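Long-range contact in ulvan Lyase-PL25 (Pseudoalteromonas sp. PLSV, PDB 5UAM), which cleaves ulvan, the sulfated cell-wall polysaccharide of green seaweeds, as a beta-propeller lyase of polysaccharide lyase family 25: residues Asp97-Glu109 / Thr163-Ile175. Sequence-based numbering, arbitrary orientation.
With PO4 (phosphate ion), chain E.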
loop_
_atom_site.group_PDB
_atom_site.type_symbol
_atom_site.label_atom_id
_atom_site.label_comp_id
_atom_site.label_asym_id
_atom_site.label_seq_id
_atom_site.Cartn_x
_atom_site.Cartn_y
_atom_site.Cartn_z
ATOM N N ASP A 97 5.172 -12.184 9.242
ATOM C CA ASP A 97 5.166 -12.166 7.788
ATOM C C ASP A 97 4.810 -10.787 7.245
ATOM O O ASP A 97 5.521 -10.264 6.378
ATOM C CB ASP A 97 4.188 -13.224 7.267
ATOM C CG ASP A 97 4.092 -13.230 5.759
ATOM O OD1 ASP A 97 3.591 -12.244 5.191
ATOM O OD2 ASP A 97 4.522 -14.238 5.154
ATOM N N ASN A 98 3.736 -10.189 7.758
ATOM C CA ASN A 98 3.299 -8.818 7.517
ATOM C C ASN A 98 2.575 -8.614 6.202
ATOM O O ASN A 98 1.991 -7.543 6.007
ATOM C CB ASN A 98 4.437 -7.787 7.604
ATOM C CG ASN A 98 5.173 -7.839 8.900
ATOM O OD1 ASN A 98 4.561 -7.850 9.972
ATOM N ND2 ASN A 98 6.486 -7.908 8.827
ATOM N N HIS A 99 2.558 -9.579 5.293
ATOM C CA HIS A 99 2.005 -9.304 3.973
ATOM C C HIS A 99 0.487 -9.341 3.926
ATOM O O HIS A 99 -0.100 -8.965 2.891
ATOM C CB HIS A 99 2.548 -10.289 2.958
ATOM C CG HIS A 99 3.968 -10.053 2.586
ATOM N ND1 HIS A 99 5.012 -10.222 3.471
ATOM C CD2 HIS A 99 4.523 -9.651 1.419
ATOM C CE1 HIS A 99 6.151 -9.946 2.860
ATOM N NE2 HIS A 99 5.884 -9.609 1.608
ATOM N N GLY A 100 -0.147 -9.753 5.010
ATOM C CA GLY A 100 -1.584 -9.834 5.086
ATOM C C GLY A 100 -2.217 -8.809 5.997
ATOM O O GLY A 100 -3.376 -8.969 6.384
ATOM N N LYS A 101 -1.480 -7.754 6.341
ATOM C CA LYS A 101 -2.082 -6.646 7.069
ATOM C C LYS A 101 -3.276 -6.128 6.265
ATOM O O LYS A 101 -3.322 -6.296 5.042
ATOM C CB LYS A 101 -1.044 -5.551 7.332
ATOM C CG LYS A 101 -0.616 -4.813 6.075
ATOM C CD LYS A 101 0.422 -3.733 6.349
ATOM C CE LYS A 101 1.834 -4.238 6.568
ATOM N NZ LYS A 101 2.408 -4.855 5.324
ATOM N N PRO A 102 -4.271 -5.529 6.921
ATOM C CA PRO A 102 -5.579 -5.351 6.281
ATOM C C PRO A 102 -5.675 -4.159 5.340
ATOM O O PRO A 102 -5.025 -3.123 5.503
ATOM C CB PRO A 102 -6.526 -5.139 7.469
ATOM C CG PRO A 102 -5.636 -4.560 8.528
ATOM C CD PRO A 102 -4.334 -5.263 8.372
ATOM N N THR A 103 -6.589 -4.324 4.382
ATOM C CA THR A 103 -7.057 -3.309 3.454
ATOM C C THR A 103 -8.565 -3.197 3.625
ATOM O O THR A 103 -9.259 -4.217 3.711
ATOM C CB THR A 103 -6.733 -3.763 2.037
ATOM O OG1 THR A 103 -5.308 -3.796 1.928
ATOM C CG2 THR A 103 -7.328 -2.852 1.009
ATOM N N MET A 104 -9.076 -1.967 3.679
ATOM C CA MET A 104 -10.475 -1.687 3.994
ATOM C C MET A 104 -11.240 -1.105 2.808
ATOM O O MET A 104 -10.679 -0.405 1.971
ATOM C CB MET A 104 -10.537 -0.650 5.133
ATOM C CG MET A 104 -11.904 -0.425 5.702
ATOM S SD MET A 104 -11.845 0.991 6.864
ATOM C CE MET A 104 -10.721 0.352 8.085
ATOM N N LEU A 105 -12.551 -1.379 2.761
ATOM C CA LEU A 105 -13.469 -0.759 1.816
ATOM C C LEU A 105 -14.858 -0.695 2.444
ATOM O O LEU A 105 -15.306 -1.674 3.049
ATOM C CB LEU A 105 -13.503 -1.563 0.501
ATOM C CG LEU A 105 -14.379 -1.015 -0.623
ATOM C CD1 LEU A 105 -13.756 -1.336 -1.964
ATOM C CD2 LEU A 105 -15.797 -1.598 -0.560
ATOM N N ILE A 106 -15.560 0.420 2.261
ATOM C CA ILE A 106 -16.954 0.549 2.706
ATOM C C ILE A 106 -17.847 0.491 1.472
ATOM O O ILE A 106 -17.692 1.311 0.559
ATOM C CB ILE A 106 -17.207 1.844 3.497
ATOM C CG1 ILE A 106 -16.264 1.919 4.686
ATOM C CG2 ILE A 106 -18.692 1.925 3.913
ATOM C CD1 ILE A 106 -16.399 3.216 5.498
ATOM N N ASP A 107 -18.756 -0.480 1.415
ATOM C CA ASP A 107 -19.594 -0.632 0.233
ATOM C C ASP A 107 -20.785 0.329 0.264
ATOM O O ASP A 107 -21.032 1.033 1.245
ATOM C CB ASP A 107 -19.950 -2.105 -0.021
ATOM C CG ASP A 107 -20.977 -2.670 0.926
ATOM O OD1 ASP A 107 -21.810 -1.923 1.484
ATOM O OD2 ASP A 107 -20.956 -3.918 1.109
ATOM N N ASP A 108 -21.526 0.373 -0.845
ATOM C CA ASP A 108 -22.650 1.296 -0.979
ATOM C C ASP A 108 -23.818 0.981 -0.046
ATOM O O ASP A 108 -24.734 1.803 0.066
ATOM C CB ASP A 108 -23.159 1.278 -2.411
ATOM C CG ASP A 108 -22.395 2.212 -3.316
ATOM O OD1 ASP A 108 -21.375 2.814 -2.888
ATOM O OD2 ASP A 108 -22.833 2.337 -4.479
ATOM N N GLU A 109 -23.834 -0.177 0.609
ATOM C CA GLU A 109 -24.823 -0.448 1.638
ATOM C C GLU A 109 -24.292 -0.215 3.032
ATOM O O GLU A 109 -25.010 -0.437 4.010
ATOM C CB GLU A 109 -25.400 -1.860 1.494
ATOM C CG GLU A 109 -26.349 -1.992 0.299
ATOM C CD GLU A 109 -27.569 -1.043 0.344
ATOM O OE1 GLU A 109 -28.166 -0.797 1.431
ATOM O OE2 GLU A 109 -27.944 -0.539 -0.740
ATOM N N THR A 163 -1.536 -11.600 -2.713
ATOM C CA THR A 163 -0.710 -10.754 -1.856
ATOM C C THR A 163 -0.959 -9.317 -2.302
ATOM O O THR A 163 -1.108 -9.050 -3.497
ATOM C CB THR A 163 0.828 -10.996 -2.040
ATOM O OG1 THR A 163 1.171 -12.394 -2.069
ATOM C CG2 THR A 163 1.619 -10.352 -0.909
ATOM N N TYR A 164 -0.934 -8.380 -1.356
ATOM C CA TYR A 164 -0.915 -6.936 -1.642
ATOM C C TYR A 164 -2.267 -6.377 -2.083
ATOM O O TYR A 164 -2.390 -5.754 -3.153
ATOM C CB TYR A 164 0.190 -6.549 -2.618
ATOM C CG TYR A 164 1.588 -6.899 -2.202
ATOM C CD1 TYR A 164 2.118 -6.430 -1.015
ATOM C CD2 TYR A 164 2.391 -7.695 -3.003
ATOM C CE1 TYR A 164 3.409 -6.718 -0.673
ATOM C CE2 TYR A 164 3.666 -7.998 -2.668
ATOM C CZ TYR A 164 4.178 -7.518 -1.506
ATOM O OH TYR A 164 5.476 -7.803 -1.161
ATOM N N ASN A 165 -3.267 -6.531 -1.222
ATOM C CA ASN A 165 -4.629 -6.121 -1.533
ATOM C C ASN A 165 -4.782 -4.611 -1.599
ATOM O O ASN A 165 -4.378 -3.886 -0.682
ATOM C CB ASN A 165 -5.578 -6.607 -0.454
ATOM C CG ASN A 165 -5.630 -8.082 -0.369
ATOM O OD1 ASN A 165 -5.803 -8.767 -1.377
ATOM N ND2 ASN A 165 -5.534 -8.606 0.851
ATOM N N GLN A 166 -5.443 -4.146 -2.648
ATOM C CA GLN A 166 -5.690 -2.737 -2.873
ATOM C C GLN A 166 -7.112 -2.646 -3.375
ATOM O O GLN A 166 -7.438 -3.210 -4.417
ATOM C CB GLN A 166 -4.676 -2.206 -3.876
ATOM C CG GLN A 166 -3.275 -2.478 -3.402
ATOM C CD GLN A 166 -2.229 -2.058 -4.360
ATOM O OE1 GLN A 166 -2.190 -0.905 -4.774
ATOM N NE2 GLN A 166 -1.303 -2.961 -4.634
ATOM N N ALA A 167 -7.975 -1.990 -2.605
ATOM C CA ALA A 167 -9.404 -2.039 -2.862
ATOM C C ALA A 167 -9.917 -0.671 -3.272
ATOM O O ALA A 167 -9.672 0.323 -2.588
ATOM C CB ALA A 167 -10.147 -2.501 -1.610
ATOM N N ILE A 168 -10.677 -0.634 -4.369
ATOM C CA ILE A 168 -11.176 0.612 -4.941
ATOM C C ILE A 168 -12.658 0.455 -5.233
ATOM O O ILE A 168 -13.078 -0.548 -5.813
ATOM C CB ILE A 168 -10.407 0.980 -6.222
ATOM C CG1 ILE A 168 -8.923 1.110 -5.884
ATOM C CG2 ILE A 168 -10.942 2.283 -6.821
ATOM C CD1 ILE A 168 -8.060 1.406 -7.076
ATOM N N LYS A 169 -13.452 1.442 -4.825
ATOM C CA LYS A 169 -14.871 1.481 -5.146
ATOM C C LYS A 169 -15.131 2.639 -6.098
ATOM O O LYS A 169 -14.723 3.777 -5.836
ATOM C CB LYS A 169 -15.728 1.670 -3.895
ATOM C CG LYS A 169 -17.222 1.540 -4.178
ATOM C CD LYS A 169 -18.069 1.630 -2.919
ATOM C CE LYS A 169 -18.053 2.997 -2.331
ATOM N NZ LYS A 169 -19.085 3.101 -1.219
ATOM N N MET A 170 -15.841 2.365 -7.182
ATOM C CA MET A 170 -16.161 3.413 -8.130
ATOM C C MET A 170 -17.472 4.108 -7.760
ATOM O O MET A 170 -18.210 3.679 -6.872
ATOM C CB MET A 170 -16.249 2.829 -9.536
ATOM C CG MET A 170 -15.034 1.992 -9.929
ATOM S SD MET A 170 -13.441 2.813 -9.686
ATOM C CE MET A 170 -13.505 4.106 -10.935
ATOM N N ASP A 171 -17.765 5.200 -8.480
ATOM C CA ASP A 171 -18.950 5.986 -8.155
ATOM C C ASP A 171 -20.224 5.160 -8.260
ATOM O O ASP A 171 -21.190 5.415 -7.530
ATOM C CB ASP A 171 -19.044 7.221 -9.054
ATOM C CG ASP A 171 -17.928 8.226 -8.809
ATOM O OD1 ASP A 171 -17.260 8.145 -7.759
ATOM O OD2 ASP A 171 -17.728 9.109 -9.679
ATOM N N ASN A 172 -20.259 4.174 -9.156
ATOM C CA ASN A 172 -21.456 3.346 -9.313
ATOM C C ASN A 172 -21.523 2.208 -8.298
ATOM O O ASN A 172 -22.437 1.381 -8.372
ATOM C CB ASN A 172 -21.556 2.809 -10.745
ATOM C CG ASN A 172 -20.514 1.756 -11.055
ATOM O OD1 ASN A 172 -19.647 1.447 -10.242
ATOM N ND2 ASN A 172 -20.594 1.203 -12.254
ATOM N N GLY A 173 -20.585 2.144 -7.359
ATOM C CA GLY A 173 -20.557 1.114 -6.353
ATOM C C GLY A 173 -19.757 -0.116 -6.714
ATOM O O GLY A 173 -19.563 -0.972 -5.847
ATOM N N ASP A 174 -19.298 -0.239 -7.954
ATOM C CA ASP A 174 -18.510 -1.409 -8.320
ATOM C C ASP A 174 -17.206 -1.420 -7.534
ATOM O O ASP A 174 -16.597 -0.374 -7.268
ATOM C CB ASP A 174 -18.185 -1.399 -9.810
ATOM C CG ASP A 174 -19.406 -1.670 -10.709
ATOM O OD1 ASP A 174 -20.520 -1.989 -10.207
ATOM O OD2 ASP A 174 -19.250 -1.526 -11.953
ATOM N N ILE A 175 -16.776 -2.622 -7.172
ATOM C CA ILE A 175 -15.607 -2.830 -6.323
ATOM C C ILE A 175 -14.552 -3.571 -7.125
ATOM O O ILE A 175 -14.840 -4.612 -7.742
ATOM C CB ILE A 175 -15.969 -3.618 -5.057
ATOM C CG1 ILE A 175 -16.854 -2.754 -4.154
ATOM C CG2 ILE A 175 -14.713 -4.080 -4.334
ATOM C CD1 ILE A 175 -17.571 -3.547 -3.123
HETATM P P PO4 E . 7.415 -10.495 -1.440
HETATM O O1 PO4 E . 8.754 -11.201 -1.529
HETATM O O2 PO4 E . 7.133 -9.765 -2.688
HETATM O O3 PO4 E . 7.554 -9.527 -0.289
HETATM O O4 PO4 E . 6.344 -11.555 -1.203
HETATM O O HOH W 1 -2.257 -7.463 1.341
HETATM O O HOH W 2 -4.441 -6.395 2.659
HETATM O O HOH W 3 -11.428 0.882 -0.424
HETATM O O HOH W 4 -20.507 -1.050 -3.185
HETATM O O HOH W 5 -20.224 4.702 -4.559
HETATM O O HOH W 6 -23.342 4.361 -6.045
#
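Lys169 NZ is gripped by two oxygens of 97-109: it donates to Asp108 OD1 at 2.8 Å, a salt bridge in which NZ approaches OD1 nearly along its C-O bond, and to the backbone Ile106 O at 2.9 Å. The side chain leaves with CG opposite the backbone N (chi1 -173°) and bends at chi3, which carries the ammonium across to both acceptors. With an alanine at Lys169, the Asp108 carboxylate is likely to lose its charge partner and Ile106 O this donor. The other carboxylate oxygen, Asp108 OD2, lies 3.2 Å from Gly173 CA, a glycine at positive phi. Further in, Leu105 CD1 sits between Ala167 CB and Ile175 CG2, while CD2 reaches Ile175 CD1 at 3.7 Å, and Thr103 OG1 donates to Asn165 O from above the carbonyl plane (2.8 Å). Waters span the backbones, one joining Met104 O to Ala167 O. At the far end stand His99 and Tyr164, assigned as proton donor and proton acceptor, their ring planes at 52°. His99 NE2 donates to O3 of a phosphate in a short bond of 2.5 Å; Arg180, His119, His184 and Tyr222 also hydrogen-bond this anion, probably from the crystallisation liquor. The arrangement exemplifies blade packing in a beta-propeller: strands 103-106 and 165-169, nearly parallel at 14°, belong to different sheets and meet through side chains and water, 103-106 pairing with 112-116 and 165-169 with 175-180.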